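Local coordinates for protein quinone oxidoreductase 1 (PDB 1QOR) that reduces quinones one electron at a time, with NADPH as the electron donor, to give semiquinones, at residues E34-G39 and I113-A118; A88-G93 and S97-I102. All coordinates share one frame; numbering follows the deposited sequence.

Contact 1. Residues E34-G39 and I113-A118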
ATOM      1  N   GLU A  34     -12.437 -36.246 -12.846  1.00 35.91           N
ATOM      2  CA  GLU A  34     -12.491 -37.238 -11.792  1.00 38.34           C
ATOM      3  C   GLU A  34     -11.214 -36.908 -11.015  1.00 37.72           C
ATOM      4  O   GLU A  34     -10.092 -37.081 -11.551  1.00 38.51           O
ATOM      5  CB  GLU A  34     -12.360 -38.642 -12.348  1.00 42.26           C
ATOM      6  CG  GLU A  34     -13.513 -39.171 -13.161  1.00 48.04           C
ATOM      7  CD  GLU A  34     -13.131 -40.515 -13.778  1.00 52.12           C
ATOM      8  OE1 GLU A  34     -12.860 -41.487 -13.010  1.00 53.99           O
ATOM      9  OE2 GLU A  34     -13.015 -40.572 -15.031  1.00 54.85           O
ATOM     10  N   ASN A  35     -11.372 -36.424  -9.783  1.00 35.14           N
ATOM     11  CA  ASN A  35     -10.242 -36.012  -8.968  1.00 32.91           C
ATOM     12  C   ASN A  35      -9.440 -37.185  -8.427  1.00 32.51           C
ATOM     13  O   ASN A  35     -10.011 -38.152  -7.955  1.00 32.24           O
ATOM     14  CB  ASN A  35     -10.714 -35.081  -7.849  1.00 30.22           C
ATOM     15  CG  ASN A  35     -11.198 -33.700  -8.375  1.00 29.41           C
ATOM     16  OD1 ASN A  35     -12.001 -33.037  -7.719  1.00 30.03           O
ATOM     17  ND2 ASN A  35     -10.710 -33.274  -9.530  1.00 25.00           N
ATOM     18  N   LYS A  36      -8.113 -37.092  -8.545  1.00 32.40           N
ATOM     19  CA  LYS A  36      -7.157 -38.130  -8.082  1.00 32.11           C
ATOM     20  C   LYS A  36      -6.439 -37.654  -6.834  1.00 30.84           C
ATOM     21  O   LYS A  36      -6.066 -38.455  -5.971  1.00 31.59           O
ATOM     22  CB  LYS A  36      -6.102 -38.393  -9.152  1.00 33.58           C
ATOM     23  CG  LYS A  36      -6.677 -38.825 -10.492  1.00 35.57           C
ATOM     24  CD  LYS A  36      -7.353 -40.131 -10.270  1.00 38.03           C
ATOM     25  CE  LYS A  36      -8.027 -40.631 -11.496  1.00 40.41           C
ATOM     26  NZ  LYS A  36      -8.719 -41.908 -11.110  1.00 43.79           N
ATOM     27  N   ALA A  37      -6.203 -36.343  -6.773  1.00 29.18           N
ATOM     28  CA  ALA A  37      -5.552 -35.720  -5.622  1.00 27.19           C
ATOM     29  C   ALA A  37      -6.193 -34.329  -5.436  1.00 25.39           C
ATOM     30  O   ALA A  37      -6.434 -33.625  -6.414  1.00 24.72           O
ATOM     31  CB  ALA A  37      -4.030 -35.624  -5.841  1.00 25.64           C
ATOM     32  N   ILE A  38      -6.461 -33.958  -4.187  1.00 24.13           N
ATOM     33  CA  ILE A  38      -7.118 -32.689  -3.841  1.00 23.52           C
ATOM     34  C   ILE A  38      -6.232 -31.849  -2.901  1.00 22.53           C
ATOM     35  O   ILE A  38      -5.816 -32.330  -1.842  1.00 21.62           O
ATOM     36  CB  ILE A  38      -8.480 -32.993  -3.088  1.00 24.18           C
ATOM     37  CG1 ILE A  38      -9.375 -33.896  -3.959  1.00 25.65           C
ATOM     38  CG2 ILE A  38      -9.218 -31.679  -2.666  1.00 24.45           C
ATOM     39  CD1 ILE A  38     -10.572 -34.477  -3.214  1.00 26.14           C
ATOM     40  N   GLY A  39      -5.990 -30.594  -3.258  1.00 21.21           N
ATOM     41  CA  GLY A  39      -5.167 -29.763  -2.412  1.00 21.59           C
ATOM     42  C   GLY A  39      -5.932 -29.214  -1.226  1.00 23.97           C
ATOM     43  O   GLY A  39      -7.164 -29.067  -1.276  1.00 24.35           O
ATOM     44  N   ILE A 113       4.750 -34.709 -14.248  1.00 30.07           N
ATOM     45  CA  ILE A 113       4.242 -34.263 -12.975  1.00 29.15           C
ATOM     46  C   ILE A 113       3.069 -35.094 -12.544  1.00 28.64           C
ATOM     47  O   ILE A 113       2.107 -35.226 -13.289  1.00 28.00           O
ATOM     48  CB  ILE A 113       3.934 -32.751 -13.033  1.00 30.58           C
ATOM     49  CG1 ILE A 113       5.236 -32.004 -13.439  1.00 29.83           C
ATOM     50  CG2 ILE A 113       3.404 -32.248 -11.646  1.00 30.43           C
ATOM     51  CD1 ILE A 113       5.098 -30.546 -13.586  1.00 30.31           C
ATOM     52  N   SER A 114       3.192 -35.709 -11.366  1.00 27.33           N
ATOM     53  CA  SER A 114       2.144 -36.546 -10.828  1.00 27.34           C
ATOM     54  C   SER A 114       0.950 -35.745 -10.270  1.00 28.40           C
ATOM     55  O   SER A 114       1.090 -34.575  -9.885  1.00 28.77           O
ATOM     56  CB  SER A 114       2.720 -37.403  -9.734  1.00 25.42           C
ATOM     57  OG  SER A 114       2.745 -36.699  -8.524  1.00 24.52           O
ATOM     58  N   PHE A 115      -0.188 -36.418 -10.113  1.00 28.78           N
ATOM     59  CA  PHE A 115      -1.392 -35.760  -9.607  1.00 29.79           C
ATOM     60  C   PHE A 115      -1.174 -35.269  -8.207  1.00 30.26           C
ATOM     61  O   PHE A 115      -1.640 -34.183  -7.880  1.00 30.22           O
ATOM     62  CB  PHE A 115      -2.630 -36.674  -9.660  1.00 29.05           C
ATOM     63  CG  PHE A 115      -3.111 -36.939 -11.047  1.00 28.11           C
ATOM     64  CD1 PHE A 115      -3.310 -35.902 -11.924  1.00 28.35           C
ATOM     65  CD2 PHE A 115      -3.377 -38.229 -11.468  1.00 28.86           C
ATOM     66  CE1 PHE A 115      -3.776 -36.145 -13.226  1.00 30.15           C
ATOM     67  CE2 PHE A 115      -3.840 -38.481 -12.750  1.00 28.64           C
ATOM     68  CZ  PHE A 115      -4.037 -37.441 -13.630  1.00 29.27           C
ATOM     69  N   GLU A 116      -0.448 -36.046  -7.395  1.00 30.43           N
ATOM     70  CA  GLU A 116      -0.167 -35.664  -6.014  1.00 30.12           C
ATOM     71  C   GLU A 116       0.789 -34.467  -5.949  1.00 29.59           C
ATOM     72  O   GLU A 116       0.705 -33.656  -5.016  1.00 28.57           O
ATOM     73  CB  GLU A 116       0.448 -36.827  -5.255  1.00 32.50           C
ATOM     74  CG  GLU A 116      -0.449 -38.049  -5.148  1.00 37.12           C
ATOM     75  CD  GLU A 116      -0.069 -38.971  -3.983  1.00 39.95           C
ATOM     76  OE1 GLU A 116       1.059 -38.848  -3.445  1.00 41.27           O
ATOM     77  OE2 GLU A 116      -0.915 -39.814  -3.591  1.00 42.68           O
ATOM     78  N   GLN A 117       1.699 -34.361  -6.925  1.00 27.95           N
ATOM     79  CA  GLN A 117       2.651 -33.251  -6.957  1.00 28.16           C
ATOM     80  C   GLN A 117       1.944 -31.994  -7.378  1.00 26.66           C
ATOM     81  O   GLN A 117       2.251 -30.905  -6.889  1.00 26.30           O
ATOM     82  CB  GLN A 117       3.778 -33.480  -7.959  1.00 29.07           C
ATOM     83  CG  GLN A 117       4.810 -34.470  -7.525  1.00 32.68           C
ATOM     84  CD  GLN A 117       5.821 -34.723  -8.633  1.00 36.27           C
ATOM     85  OE1 GLN A 117       5.455 -35.006  -9.787  1.00 37.10           O
ATOM     86  NE2 GLN A 117       7.099 -34.567  -8.306  1.00 37.77           N
ATOM     87  N   ALA A 118       1.031 -32.158  -8.327  1.00 25.42           N
ATOM     88  CA  ALA A 118       0.263 -31.055  -8.871  1.00 24.48           C
ATOM     89  C   ALA A 118      -0.677 -30.445  -7.821  1.00 23.81           C
ATOM     90  O   ALA A 118      -0.662 -29.228  -7.610  1.00 24.00           O
ATOM     91  CB  ALA A 118      -0.499 -31.523 -10.095  1.00 24.21           C
TER
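Lys-36 meets the ring of Phe-115 with its methylenes, while its charged end leads away from the aromatic group. The two side chains lie alongside each other and point the same way. Lys-36 CG is 3.5 Å from Phe-115 CD2, and Lys-36 CB is 3.8 Å from Phe-115 CG. The ring takes this approach obliquely. Lys-36 CG lies beside its own backbone N (chi1 -58°), and a second bend at chi2 (-64°) carries the outer chain off past the ring. Arg-84, outside the two segments, makes a cation-pi contact with the ring.

Lys-36 and Ala-37 both face Ala-66 of strand 65-72, which makes a classic beta bulge. The chain turns a corner here, and both side chains start out toward the helix. Ala-37 CB sits 3.5 Å from Phe-115 O. Ala-37 CB is also 4.2 Å from Phe-115 CB and 3.9 Å from Glu-116 CA, so the small methyl rests against the backbone of the first helical turn. The carboxylate of Glu-116 is held outside the contact, in a salt bridge with Lys-301.

Ser-114 caps helix 115-135. Ser-114 OG accepts from Gln-117 N at 3.0 Å. In return, Ser-114 N gives a nearly straight bond (168°) to Gln-117 OE1, 2.8 Å away, which accepts on a lone pair in its carbonyl plane. This capping box closes the first turn, the same turn that presents Phe-115 and Glu-116 to the bulge.

The two segments share no hydrogen bond. They are held by van der Waals contact between alkyl, aromatic and backbone atoms. The chemistry implies that Lys-36 serves here as an apolar partner, covering part of the ring with its inner chain while its ammonium group stays out of the contact.

Contact 2. Residues A88-G93 and S97-I102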
ATOM      1  N   ALA A  88      -6.642 -24.548  -9.832  1.00 21.99           N
ATOM      2  CA  ALA A  88      -6.523 -23.870  -8.532  1.00 23.09           C
ATOM      3  C   ALA A  88      -7.712 -22.947  -8.226  1.00 24.56           C
ATOM      4  O   ALA A  88      -7.931 -22.541  -7.063  1.00 24.17           O
ATOM      5  CB  ALA A  88      -5.250 -23.035  -8.519  1.00 21.22           C
ATOM      6  N   GLN A  89      -8.466 -22.598  -9.269  1.00 25.60           N
ATOM      7  CA  GLN A  89      -9.557 -21.629  -9.119  1.00 27.08           C
ATOM      8  C   GLN A  89     -10.914 -22.119  -9.606  1.00 27.19           C
ATOM      9  O   GLN A  89     -11.519 -21.481 -10.444  1.00 28.82           O
ATOM     10  CB  GLN A  89      -9.184 -20.365  -9.916  1.00 26.27           C
ATOM     11  CG  GLN A  89      -7.873 -19.728  -9.506  1.00 28.16           C
ATOM     12  CD  GLN A  89      -7.223 -18.953 -10.645  1.00 29.91           C
ATOM     13  OE1 GLN A  89      -6.784 -19.541 -11.668  1.00 30.50           O
ATOM     14  NE2 GLN A  89      -7.171 -17.623 -10.494  1.00 29.03           N
ATOM     15  N   SER A  90     -11.389 -23.256  -9.132  1.00 26.16           N
ATOM     16  CA  SER A  90     -12.665 -23.720  -9.610  1.00 24.49           C
ATOM     17  C   SER A  90     -13.707 -23.125  -8.679  1.00 26.56           C
ATOM     18  O   SER A  90     -13.365 -22.548  -7.648  1.00 27.67           O
ATOM     19  CB  SER A  90     -12.720 -25.235  -9.491  1.00 22.28           C
ATOM     20  OG  SER A  90     -12.817 -25.602  -8.118  1.00 19.95           O
ATOM     21  N   ALA A  91     -14.984 -23.271  -9.029  1.00 26.43           N
ATOM     22  CA  ALA A  91     -16.038 -22.851  -8.134  1.00 25.77           C
ATOM     23  C   ALA A  91     -15.799 -23.718  -6.881  1.00 25.04           C
ATOM     24  O   ALA A  91     -15.190 -24.776  -6.981  1.00 25.23           O
ATOM     25  CB  ALA A  91     -17.366 -23.228  -8.744  1.00 26.17           C
ATOM     26  N   LEU A  92     -16.300 -23.311  -5.732  1.00 24.35           N
ATOM     27  CA  LEU A  92     -16.153 -24.102  -4.514  1.00 26.00           C
ATOM     28  C   LEU A  92     -16.644 -25.569  -4.721  1.00 26.76           C
ATOM     29  O   LEU A  92     -17.639 -25.805  -5.416  1.00 28.09           O
ATOM     30  CB  LEU A  92     -16.968 -23.418  -3.415  1.00 27.63           C
ATOM     31  CG  LEU A  92     -16.384 -22.819  -2.125  1.00 30.69           C
ATOM     32  CD1 LEU A  92     -14.934 -22.344  -2.261  1.00 30.14           C
ATOM     33  CD2 LEU A  92     -17.309 -21.673  -1.694  1.00 29.92           C
ATOM     34  N   GLY A  93     -15.968 -26.556  -4.143  1.00 26.18           N
ATOM     35  CA  GLY A  93     -16.397 -27.925  -4.317  1.00 25.76           C
ATOM     36  C   GLY A  93     -15.312 -28.911  -4.747  1.00 27.33           C
ATOM     37  O   GLY A  93     -15.606 -30.104  -4.944  1.00 27.76           O
ATOM     38  N   SER A  97     -14.916 -36.165  -5.430  1.00 29.06           N
ATOM     39  CA  SER A  97     -14.333 -37.132  -6.338  1.00 28.84           C
ATOM     40  C   SER A  97     -14.553 -36.750  -7.800  1.00 27.88           C
ATOM     41  O   SER A  97     -13.785 -37.152  -8.655  1.00 28.39           O
ATOM     42  CB  SER A  97     -14.830 -38.547  -6.002  1.00 29.65           C
ATOM     43  OG  SER A  97     -16.238 -38.656  -6.092  1.00 32.10           O
ATOM     44  N   VAL A  98     -15.534 -35.900  -8.076  1.00 27.65           N
ATOM     45  CA  VAL A  98     -15.829 -35.449  -9.448  1.00 28.38           C
ATOM     46  C   VAL A  98     -16.267 -33.993  -9.314  1.00 29.74           C
ATOM     47  O   VAL A  98     -17.147 -33.675  -8.490  1.00 30.35           O
ATOM     48  CB  VAL A  98     -17.053 -36.215 -10.077  1.00 29.16           C
ATOM     49  CG1 VAL A  98     -17.217 -35.878 -11.559  1.00 27.30           C
ATOM     50  CG2 VAL A  98     -16.919 -37.724  -9.854  1.00 29.81           C
ATOM     51  N   HIS A  99     -15.712 -33.110 -10.138  1.00 30.61           N
ATOM     52  CA  HIS A  99     -16.064 -31.703 -10.048  1.00 31.73           C
ATOM     53  C   HIS A  99     -16.122 -31.096 -11.445  1.00 32.01           C
ATOM     54  O   HIS A  99     -15.418 -31.541 -12.351  1.00 31.79           O
ATOM     55  CB  HIS A  99     -15.029 -30.978  -9.147  1.00 32.38           C
ATOM     56  CG  HIS A  99     -15.437 -29.585  -8.724  1.00 33.93           C
ATOM     57  ND1 HIS A  99     -16.722 -29.262  -8.331  1.00 32.82           N
ATOM     58  CD2 HIS A  99     -14.715 -28.442  -8.609  1.00 33.69           C
ATOM     59  CE1 HIS A  99     -16.770 -27.985  -7.993  1.00 33.15           C
ATOM     60  NE2 HIS A  99     -15.566 -27.463  -8.151  1.00 33.14           N
ATOM     61  N   ASN A 100     -17.030 -30.158 -11.672  1.00 32.90           N
ATOM     62  CA  ASN A 100     -17.072 -29.520 -12.992  1.00 34.81           C
ATOM     63  C   ASN A 100     -16.328 -28.191 -12.845  1.00 34.68           C
ATOM     64  O   ASN A 100     -16.461 -27.526 -11.825  1.00 34.92           O
ATOM     65  CB  ASN A 100     -18.515 -29.323 -13.505  1.00 36.12           C
ATOM     66  CG  ASN A 100     -19.237 -30.635 -13.732  1.00 36.99           C
ATOM     67  OD1 ASN A 100     -18.697 -31.564 -14.312  1.00 37.94           O
ATOM     68  ND2 ASN A 100     -20.458 -30.719 -13.258  1.00 38.37           N
ATOM     69  N   ILE A 101     -15.540 -27.817 -13.848  1.00 34.46           N
ATOM     70  CA  ILE A 101     -14.734 -26.617 -13.771  1.00 34.96           C
ATOM     71  C   ILE A 101     -14.732 -25.870 -15.101  1.00 35.30           C
ATOM     72  O   ILE A 101     -14.722 -26.492 -16.165  1.00 34.81           O
ATOM     73  CB  ILE A 101     -13.199 -26.996 -13.442  1.00 35.34           C
ATOM     74  CG1 ILE A 101     -13.081 -27.786 -12.153  1.00 34.84           C
ATOM     75  CG2 ILE A 101     -12.317 -25.743 -13.345  1.00 35.77           C
ATOM     76  CD1 ILE A 101     -12.965 -29.261 -12.393  1.00 37.12           C
ATOM     77  N   ILE A 102     -14.724 -24.537 -15.033  1.00 36.06           N
ATOM     78  CA  ILE A 102     -14.637 -23.711 -16.236  1.00 37.02           C
ATOM     79  C   ILE A 102     -13.278 -24.096 -16.823  1.00 37.20           C
ATOM     80  O   ILE A 102     -12.256 -23.996 -16.149  1.00 36.93           O
ATOM     81  CB  ILE A 102     -14.654 -22.175 -15.912  1.00 37.64           C
ATOM     82  CG1 ILE A 102     -16.088 -21.667 -15.745  1.00 38.83           C
ATOM     83  CG2 ILE A 102     -14.036 -21.370 -17.036  1.00 37.36           C
ATOM     84  CD1 ILE A 102     -16.901 -22.414 -14.702  1.00 40.67           C
TER
HETATM   85  O   HOH W   1     -15.268 -23.498 -12.352  0.96 47.83           O
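The irregular segment 88-93 runs close to strand 98-102 at Ser-90 and Ile-101, whose CA atoms are 5.5 Å apart, and stands further off at Gly-93 and His-99. There the imidazole of His-99 lies between the two backbones. Its CG is anti to the backbone N (chi1 -167°), which sends the ring across to the loop.

His-99 NE2 donates to Ala-91 O at 3.0 Å, with an N-H...O angle of 158°. The oxygen lies near the ring plane, but NE2 stands above the carbonyl plane. Ser-90 OG donates to the same Ala-91 O from the opposite face, at 2.8 Å. Two donors thus grip one carbonyl, and the ring is fixed at its edge. Gly-93 C lies 3.6 Å above the plane of the His-99 ring, over its centre, and Gly-93 O is over the same face. Where the two backbones come closest, Ser-90 CB packs on Ile-101 CG1 at 3.7 Å. A water accepts from Ile-102 N at 2.9 Å and, weakly, from Ala-91 N.

The side chain of Leu-92 lies about 6 Å from that of Asp-44, which binds NADP(+), but about 13 Å from the bound NADPH. The contact joins the loop after strand 84-87 to strand 98-102 in the GroES-like domain of the zinc-type alcohol dehydrogenase family, near the cofactor site but not lining it.

Contact 2 is nested inside the long loop closed by contact 1, and their centres are about 13 Å apart. They meet in one sheet, where strands 30-35 and 98-102 are neighbours. Asn-35 N and Ser-97 O, 2.8 Å apart, probably form a hydrogen bond between them. Both contacts are partly buried, with one exposed residue each, Lys-36 in contact 1 and Ala-91 in contact 2. Contact 1 joins a bulged sheet corner to a helix start, away from the annotated sites, through apolar touch. Contact 2 ties a loop to its following strand by polar bonds and a water, with the side chain of Leu-92 about 6 Å from that of the NADP(+)-binding Asp-44.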